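Local structure of chitinase A (Pteris ryukyuensis, 4RL3) at residues 228-233 against 260-265; 64-69 against 73-78. The protein probably hydrolyses the glycosidic bonds of chitin, this chain being the family 18 catalytic domain of a longer chitinase that also carries LysM sequence. All blocks are in the same frame, centred on the assembly; numbering follows the deposited sequence.

Contact 1. Residues 228-233 against 260-265; sequences TVLSAC and FQYEQQ
In the outer helical layer of the TIM barrel, Leu-230 of helix 226-238 reaches across to Tyr-262 and Gln-265 of the last helix, 261-271. These are neighbouring helices, and the contact is narrow, burying only 123 Å² over both sides. One methyl group does nearly all the touching. With its CG anti to the carbonyl carbon (chi1 -71°), Leu-230 points its CB at the facing helix, and CD1 ends between two side chains that stand one helical turn apart. On one hand, Leu-230 CD1 lies 3.8 Å from Tyr-262 CD1, meeting the ring obliquely at that carbon. On the other, the chain of Gln-265 passes at about a right angle to the leucine. Its aliphatic root takes part, as Gln-265 CB is 3.9 Å from Leu-230 CD1, and its amide oxygen follows, with Gln-265 OE1 at 3.6 Å from the same methyl. The extended glutamine chain brings that oxygen alongside the methyl, where the touch is van der Waals and not a hydrogen bond.

Within its own helix the tyrosine has a companion: Gln-261 CG sits 4.0 Å above the plane of the Tyr-262 ring, over its centre. On the barrel side of the two helices, strand 215-218 supplies Phe-217, which touches both Leu-230 and Tyr-262 and ties the pair to the barrel wall.

Each residue type suits its depth. Leucine fills the buried position, tyrosine offers carbon to the interior while keeping a polar end, and glutamine edges the partly exposed side. With no hydrogen bond crossing between the segments, cohesion here comes from dispersion and the burial of apolar surface, and it depends on shape more than on direction.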
ATOM      1  N   THR A 228      11.819  -8.044  15.626  1.00  9.02           N
ATOM      2  CA  THR A 228      12.922  -8.568  14.822  1.00  8.91           C
ATOM      3  C   THR A 228      13.107  -7.743  13.549  1.00  8.63           C
ATOM      4  O   THR A 228      14.226  -7.390  13.169  1.00  8.37           O
ATOM      5  CB  THR A 228      12.670 -10.040  14.494  1.00  9.14           C
ATOM      6  OG1 THR A 228      12.661 -10.778  15.720  1.00  9.63           O
ATOM      7  CG2 THR A 228      13.741 -10.599  13.553  1.00  9.35           C
ATOM      8  N   VAL A 229      12.001  -7.423  12.896  1.00  8.37           N
ATOM      9  CA  VAL A 229      12.075  -6.563  11.725  1.00  8.26           C
ATOM     10  C   VAL A 229      12.665  -5.195  12.066  1.00  8.22           C
ATOM     11  O   VAL A 229      13.483  -4.658  11.311  1.00  7.71           O
ATOM     12  CB  VAL A 229      10.692  -6.390  11.064  1.00  8.34           C
ATOM     13  CG1 VAL A 229      10.776  -5.388   9.920  1.00  8.37           C
ATOM     14  CG2 VAL A 229      10.179  -7.729  10.568  1.00  8.37           C
ATOM     15  N   LEU A 230      12.262  -4.627  13.205  1.00  8.31           N
ATOM     16  CA  LEU A 230      12.780  -3.329  13.611  1.00  8.78           C
ATOM     17  C   LEU A 230      14.295  -3.373  13.836  1.00  8.97           C
ATOM     18  O   LEU A 230      15.006  -2.441  13.467  1.00  8.91           O
ATOM     19  CB  LEU A 230      12.017  -2.781  14.829  1.00  8.83           C
ATOM     20  CG  LEU A 230      10.592  -2.334  14.479  1.00  8.88           C
ATOM     21  CD1 LEU A 230       9.687  -2.297  15.700  1.00  9.09           C
ATOM     22  CD2 LEU A 230      10.608  -0.998  13.759  1.00  8.78           C
ATOM     23  N   SER A 231      14.784  -4.483  14.384  1.00  9.40           N
ATOM     24  CA  SER A 231      16.225  -4.690  14.517  1.00 10.16           C
ATOM     25  C   SER A 231      16.940  -4.718  13.157  1.00  9.99           C
ATOM     26  O   SER A 231      17.955  -4.048  12.966  1.00  9.79           O
ATOM     27  CB  SER A 231      16.504  -5.967  15.305  1.00 10.67           C
ATOM     28  OG  SER A 231      16.097  -5.823  16.650  1.00 12.25           O
ATOM     29  N   ALA A 232      16.381  -5.455  12.207  1.00  9.81           N
ATOM     30  CA  ALA A 232      16.912  -5.469  10.841  1.00  9.78           C
ATOM     31  C   ALA A 232      16.885  -4.084  10.214  1.00  9.92           C
ATOM     32  O   ALA A 232      17.807  -3.686   9.514  1.00 10.02           O
ATOM     33  CB  ALA A 232      16.120  -6.438   9.976  1.00  9.53           C
ATOM     34  N   CYS A 233      15.809  -3.344  10.461  1.00  9.84           N
ATOM     35  CA  CYS A 233      15.669  -2.006   9.917  1.00 10.02           C
ATOM     36  C   CYS A 233      16.746  -1.053  10.445  1.00 10.65           C
ATOM     37  O   CYS A 233      17.177  -0.157   9.739  1.00 10.43           O
ATOM     38  CB  CYS A 233      14.278  -1.449  10.208  1.00  9.89           C
ATOM     39  SG  CYS A 233      12.993  -2.133   9.140  1.00  9.52           S
ATOM     40  N   PHE A 260      -0.539  -0.193  19.297  1.00  7.07           N
ATOM     41  CA  PHE A 260       0.211   0.560  18.290  1.00  6.67           C
ATOM     42  C   PHE A 260       1.671   0.837  18.641  1.00  6.33           C
ATOM     43  O   PHE A 260       2.280   1.748  18.086  1.00  6.04           O
ATOM     44  CB  PHE A 260      -0.507   1.875  17.972  1.00  6.70           C
ATOM     45  CG  PHE A 260      -1.854   1.690  17.332  1.00  6.76           C
ATOM     46  CD1 PHE A 260      -1.973   1.627  15.944  1.00  6.78           C
ATOM     47  CD2 PHE A 260      -3.001   1.589  18.098  1.00  6.80           C
ATOM     48  CE1 PHE A 260      -3.212   1.465  15.343  1.00  6.82           C
ATOM     49  CE2 PHE A 260      -4.241   1.420  17.496  1.00  6.90           C
ATOM     50  CZ  PHE A 260      -4.345   1.367  16.123  1.00  6.88           C
ATOM     51  N   GLN A 261       2.246   0.047  19.538  1.00  6.06           N
ATOM     52  CA  GLN A 261       3.613   0.310  19.968  1.00  6.19           C
ATOM     53  C   GLN A 261       4.625   0.177  18.838  1.00  6.00           C
ATOM     54  O   GLN A 261       5.622   0.896  18.818  1.00  5.90           O
ATOM     55  CB  GLN A 261       4.015  -0.556  21.164  1.00  6.43           C
ATOM     56  CG  GLN A 261       4.165  -2.046  20.895  1.00  6.69           C
ATOM     57  CD  GLN A 261       4.236  -2.831  22.189  1.00  6.99           C
ATOM     58  OE1 GLN A 261       5.302  -2.960  22.801  1.00  7.71           O
ATOM     59  NE2 GLN A 261       3.096  -3.342  22.624  1.00  7.01           N
ATOM     60  N   TYR A 262       4.385  -0.716  17.884  1.00  6.04           N
ATOM     61  CA  TYR A 262       5.350  -0.893  16.796  1.00  6.11           C
ATOM     62  C   TYR A 262       5.273   0.210  15.729  1.00  6.04           C
ATOM     63  O   TYR A 262       6.290   0.557  15.128  1.00  5.87           O
ATOM     64  CB  TYR A 262       5.215  -2.284  16.182  1.00  6.32           C
ATOM     65  CG  TYR A 262       5.521  -3.370  17.172  1.00  6.69           C
ATOM     66  CD1 TYR A 262       6.773  -3.444  17.778  1.00  7.01           C
ATOM     67  CD2 TYR A 262       4.567  -4.317  17.521  1.00  6.99           C
ATOM     68  CE1 TYR A 262       7.070  -4.437  18.691  1.00  7.28           C
ATOM     69  CE2 TYR A 262       4.861  -5.319  18.435  1.00  7.30           C
ATOM     70  CZ  TYR A 262       6.110  -5.368  19.011  1.00  7.36           C
ATOM     71  OH  TYR A 262       6.395  -6.366  19.921  1.00  8.42           O
ATOM     72  N   GLU A 263       4.089   0.794  15.535  1.00  5.92           N
ATOM     73  CA  GLU A 263       3.957   1.993  14.702  1.00  5.87           C
ATOM     74  C   GLU A 263       4.864   3.090  15.244  1.00  5.89           C
ATOM     75  O   GLU A 263       5.571   3.773  14.496  1.00  5.69           O
ATOM     76  CB  GLU A 263       2.518   2.514  14.709  1.00  5.89           C
ATOM     77  CG  GLU A 263       1.546   1.848  13.740  1.00  5.91           C
ATOM     78  CD  GLU A 263       1.033   0.490  14.187  1.00  5.98           C
ATOM     79  OE1 GLU A 263       0.200  -0.081  13.452  1.00  6.02           O
ATOM     80  OE2 GLU A 263       1.428  -0.030  15.260  1.00  6.13           O
ATOM     81  N   GLN A 264       4.814   3.276  16.554  1.00  5.76           N
ATOM     82  CA  GLN A 264       5.629   4.300  17.200  1.00  5.94           C
ATOM     83  C   GLN A 264       7.117   3.997  17.067  1.00  5.95           C
ATOM     84  O   GLN A 264       7.913   4.874  16.704  1.00  5.85           O
ATOM     85  CB  GLN A 264       5.231   4.416  18.669  1.00  6.10           C
ATOM     86  CG  GLN A 264       6.100   5.357  19.490  1.00  6.51           C
ATOM     87  CD  GLN A 264       7.305   4.671  20.102  1.00  6.75           C
ATOM     88  OE1 GLN A 264       8.457   5.097  19.919  1.00  7.72           O
ATOM     89  NE2 GLN A 264       7.062   3.594  20.795  1.00  6.61           N
ATOM     90  N   GLN A 265       7.480   2.768  17.382  1.00  6.00           N
ATOM     91  CA  GLN A 265       8.867   2.351  17.274  1.00  6.10           C
ATOM     92  C   GLN A 265       9.419   2.526  15.867  1.00  6.16           C
ATOM     93  O   GLN A 265      10.540   2.983  15.710  1.00  6.18           O
ATOM     94  CB  GLN A 265       9.034   0.918  17.731  1.00  6.36           C
ATOM     95  CG  GLN A 265       8.908   0.781  19.233  1.00  6.51           C
ATOM     96  CD  GLN A 265       9.046  -0.653  19.652  1.00  6.77           C
ATOM     97  OE1 GLN A 265       9.951  -1.343  19.176  1.00  7.31           O
ATOM     98  NE2 GLN A 265       8.159  -1.123  20.525  1.00  6.82           N
TER

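Contact 2. Residues 64-69 against 73-78; sequences QAIKAQ and VKVMVS
Lys-67 lies against the beginning of strand 73-81, its methylene chain passing beside the carbonyl oxygen of Val-73, while Ile-66 beside it rests a methyl against the two valines that face the helix. The lysine starts with CG anti to the carbonyl carbon and then bends at CG-CD (chi3 60°), which carries its end across the strand to the 115-117 loop, where its partners lie. Lys-67 CG comes within 3.6 Å of Val-73 O, and farther out Lys-67 CD meets Val-75 CG2 at 4.2 Å. Ile-66 uses its short branch: Ile-66 CG2 is 4.3 Å from Val-73 CG1 and 4.4 Å from Val-75 CG2. Val-73 and Val-75, two apart on the strand, both direct their side chains toward the helix, so their methyls make a compact beta-branched surface facing it.

The amino group continues beyond this apolar patch. Lys-67 NZ forms a salt bridge with Asp-117 OD2 and a hydrogen bond to His-115 O, and the same carboxylate oxygen accepts Val-75 N; these partners would be expected to keep the lysine protonated. A long aliphatic chain with a charged end therefore suits the place, covering valine carbon on its way to an acidic partner.

Where helix and strand come closest, a water lies 2.9 Å from Lys-67 O and 2.8 Å from Val-73 O, placed to donate to either; with more acceptors near than it has protons, it probably shares them rather than serving all at once.

The segment axes approach to 7.7 Å and run nearly antiparallel, at 154°, as a short turn returns the chain from helix to strand. Strand 27-36, helix 60-69 and the parallel neighbouring strand 73-81 form a beta-alpha-beta crossover, the repeating unit of the TIM barrel to which family 18 chitinases belong.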
ATOM      1  N   GLN A  64      -9.768  15.050   5.785  1.00  7.87           N
ATOM      2  CA  GLN A  64      -9.455  16.470   5.767  1.00  9.00           C
ATOM      3  C   GLN A  64      -8.931  16.900   7.130  1.00  8.33           C
ATOM      4  O   GLN A  64      -7.949  17.647   7.227  1.00  8.13           O
ATOM      5  CB  GLN A  64     -10.715  17.245   5.403  1.00 10.86           C
ATOM      6  CG  GLN A  64     -10.529  18.722   5.144  1.00 13.29           C
ATOM      7  CD  GLN A  64     -11.798  19.368   4.615  1.00 15.62           C
ATOM      8  OE1 GLN A  64     -12.912  18.991   5.006  1.00 18.78           O
ATOM      9  NE2 GLN A  64     -11.643  20.330   3.711  1.00 17.41           N
ATOM     10  N   ALA A  65      -9.570  16.389   8.178  1.00  7.50           N
ATOM     11  CA  ALA A  65      -9.210  16.746   9.557  1.00  7.43           C
ATOM     12  C   ALA A  65      -7.818  16.263   9.950  1.00  7.15           C
ATOM     13  O   ALA A  65      -7.043  17.032  10.506  1.00  7.35           O
ATOM     14  CB  ALA A  65     -10.236  16.224  10.538  1.00  7.47           C
ATOM     15  N   ILE A  66      -7.489  15.006   9.674  1.00  6.88           N
ATOM     16  CA  ILE A  66      -6.168  14.506  10.060  1.00  6.77           C
ATOM     17  C   ILE A  66      -5.075  15.252   9.296  1.00  6.93           C
ATOM     18  O   ILE A  66      -4.035  15.572   9.861  1.00  6.54           O
ATOM     19  CB  ILE A  66      -6.049  12.957   9.947  1.00  6.72           C
ATOM     20  CG1 ILE A  66      -4.927  12.428  10.839  1.00  6.64           C
ATOM     21  CG2 ILE A  66      -5.910  12.502   8.499  1.00  6.58           C
ATOM     22  CD1 ILE A  66      -5.234  12.498  12.327  1.00  6.68           C
ATOM     23  N   LYS A  67      -5.328  15.559   8.023  1.00  7.14           N
ATOM     24  CA  LYS A  67      -4.367  16.321   7.227  1.00  7.50           C
ATOM     25  C   LYS A  67      -4.241  17.771   7.710  1.00  7.79           C
ATOM     26  O   LYS A  67      -3.148  18.340   7.697  1.00  7.90           O
ATOM     27  CB  LYS A  67      -4.714  16.259   5.732  1.00  7.70           C
ATOM     28  CG  LYS A  67      -4.479  14.887   5.106  1.00  7.92           C
ATOM     29  CD  LYS A  67      -4.973  14.790   3.667  1.00  8.19           C
ATOM     30  CE  LYS A  67      -4.294  15.786   2.752  1.00  8.38           C
ATOM     31  NZ  LYS A  67      -4.522  15.448   1.318  1.00  8.47           N
ATOM     32  N   ALA A  68      -5.342  18.368   8.154  1.00  8.10           N
ATOM     33  CA  ALA A  68      -5.279  19.740   8.674  1.00  8.49           C
ATOM     34  C   ALA A  68      -4.501  19.814   9.979  1.00  8.77           C
ATOM     35  O   ALA A  68      -3.841  20.825  10.263  1.00  9.46           O
ATOM     36  CB  ALA A  68      -6.670  20.308   8.872  1.00  8.64           C
ATOM     37  N   GLN A  69      -4.588  18.760  10.787  1.00  8.77           N
ATOM     38  CA  GLN A  69      -3.921  18.735  12.084  1.00  8.93           C
ATOM     39  C   GLN A  69      -2.430  18.433  11.968  1.00  8.60           C
ATOM     40  O   GLN A  69      -1.638  18.898  12.799  1.00  8.98           O
ATOM     41  CB  GLN A  69      -4.575  17.694  12.993  1.00  9.31           C
ATOM     42  CG  GLN A  69      -6.022  18.004  13.388  1.00  9.96           C
ATOM     43  CD  GLN A  69      -6.651  16.880  14.206  1.00 10.61           C
ATOM     44  OE1 GLN A  69      -7.248  17.110  15.272  1.00 12.17           O
ATOM     45  NE2 GLN A  69      -6.508  15.661  13.728  1.00 10.18           N
ATOM     46  N   VAL A  73       1.173  14.633   7.037  1.00  6.42           N
ATOM     47  CA  VAL A  73       0.299  13.507   6.671  1.00  6.29           C
ATOM     48  C   VAL A  73      -0.328  13.650   5.281  1.00  6.27           C
ATOM     49  O   VAL A  73      -0.871  14.699   4.927  1.00  6.25           O
ATOM     50  CB  VAL A  73      -0.805  13.292   7.724  1.00  6.24           C
ATOM     51  CG1 VAL A  73      -1.831  12.266   7.244  1.00  6.23           C
ATOM     52  CG2 VAL A  73      -0.188  12.858   9.056  1.00  6.23           C
ATOM     53  N   LYS A  74      -0.229  12.572   4.506  1.00  6.26           N
ATOM     54  CA  LYS A  74      -0.980  12.384   3.265  1.00  6.44           C
ATOM     55  C   LYS A  74      -1.811  11.114   3.407  1.00  6.13           C
ATOM     56  O   LYS A  74      -1.529  10.257   4.255  1.00  5.78           O
ATOM     57  CB  LYS A  74      -0.042  12.253   2.062  1.00  7.04           C
ATOM     58  CG  LYS A  74       0.714  13.515   1.669  1.00  7.75           C
ATOM     59  CD  LYS A  74       1.548  13.238   0.423  1.00  8.40           C
ATOM     60  CE  LYS A  74       2.353  14.425  -0.067  1.00  8.99           C
ATOM     61  NZ  LYS A  74       3.155  14.043  -1.268  1.00  9.30           N
ATOM     62  N   VAL A  75      -2.858  11.006   2.594  1.00  5.76           N
ATOM     63  CA  VAL A  75      -3.720   9.819   2.613  1.00  5.58           C
ATOM     64  C   VAL A  75      -3.877   9.303   1.184  1.00  5.59           C
ATOM     65  O   VAL A  75      -4.240  10.056   0.285  1.00  5.73           O
ATOM     66  CB  VAL A  75      -5.099  10.099   3.260  1.00  5.53           C
ATOM     67  CG1 VAL A  75      -5.932   8.822   3.339  1.00  5.55           C
ATOM     68  CG2 VAL A  75      -4.909  10.678   4.657  1.00  5.53           C
ATOM     69  N   MET A  76      -3.552   8.031   0.979  1.00  5.48           N
ATOM     70  CA  MET A  76      -3.650   7.396  -0.341  1.00  5.66           C
ATOM     71  C   MET A  76      -4.729   6.317  -0.286  1.00  5.28           C
ATOM     72  O   MET A  76      -5.308   6.078   0.774  1.00  5.28           O
ATOM     73  CB  MET A  76      -2.277   6.833  -0.744  1.00  6.12           C
ATOM     74  CG  MET A  76      -1.200   7.905  -1.005  1.00  6.68           C
ATOM     75  SD  MET A  76      -0.457   8.519   0.511  1.00  7.59           S
ATOM     76  CE  MET A  76       0.836   9.530  -0.207  1.00  7.25           C
ATOM     77  N   VAL A  77      -5.028   5.690  -1.423  1.00  5.02           N
ATOM     78  CA  VAL A  77      -5.952   4.562  -1.430  1.00  4.82           C
ATOM     79  C   VAL A  77      -5.302   3.391  -2.158  1.00  4.73           C
ATOM     80  O   VAL A  77      -4.655   3.580  -3.183  1.00  4.75           O
ATOM     81  CB  VAL A  77      -7.325   4.944  -2.059  1.00  4.84           C
ATOM     82  CG1 VAL A  77      -7.172   5.471  -3.474  1.00  4.85           C
ATOM     83  CG2 VAL A  77      -8.324   3.781  -1.998  1.00  4.82           C
ATOM     84  N   SER A  78      -5.478   2.195  -1.603  1.00  4.64           N
ATOM     85  CA  SER A  78      -4.973   0.961  -2.187  1.00  4.63           C
ATOM     86  C   SER A  78      -6.062   0.255  -2.986  1.00  4.72           C
ATOM     87  O   SER A  78      -7.224   0.224  -2.582  1.00  4.81           O
ATOM     88  CB  SER A  78      -4.454   0.045  -1.084  1.00  4.56           C
ATOM     89  OG  SER A  78      -3.786  -1.071  -1.639  1.00  4.47           O
TER
HETATM   90  O   HOH W   1      -1.344  17.315   5.632  1.00  9.15           O

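How the contacts relate
The two contacts occupy different sectors of one barrel: their centres are 23 Å apart, and their nearest atoms, about 12 Å apart, do not touch. In the chain they follow in series, contact 2 early and contact 1 near the end. Contact 1 joins helix to helix at the periphery, its centre 18 Å from that of the chain; contact 2 joins helix to strand, at 14 Å. Contact 2 is also tied more directly to the likely active site, for strand 73-81 leads inward to Ser-78, whose hydroxyl OG is hydrogen-bonded to Asp-120 OD2. Asp-117, the salt-bridge partner of Lys-67, begins the family 18 DGxDxDxE sequence that continues through Asp-120 and Asp-122. Contact 1 is peripheral packing.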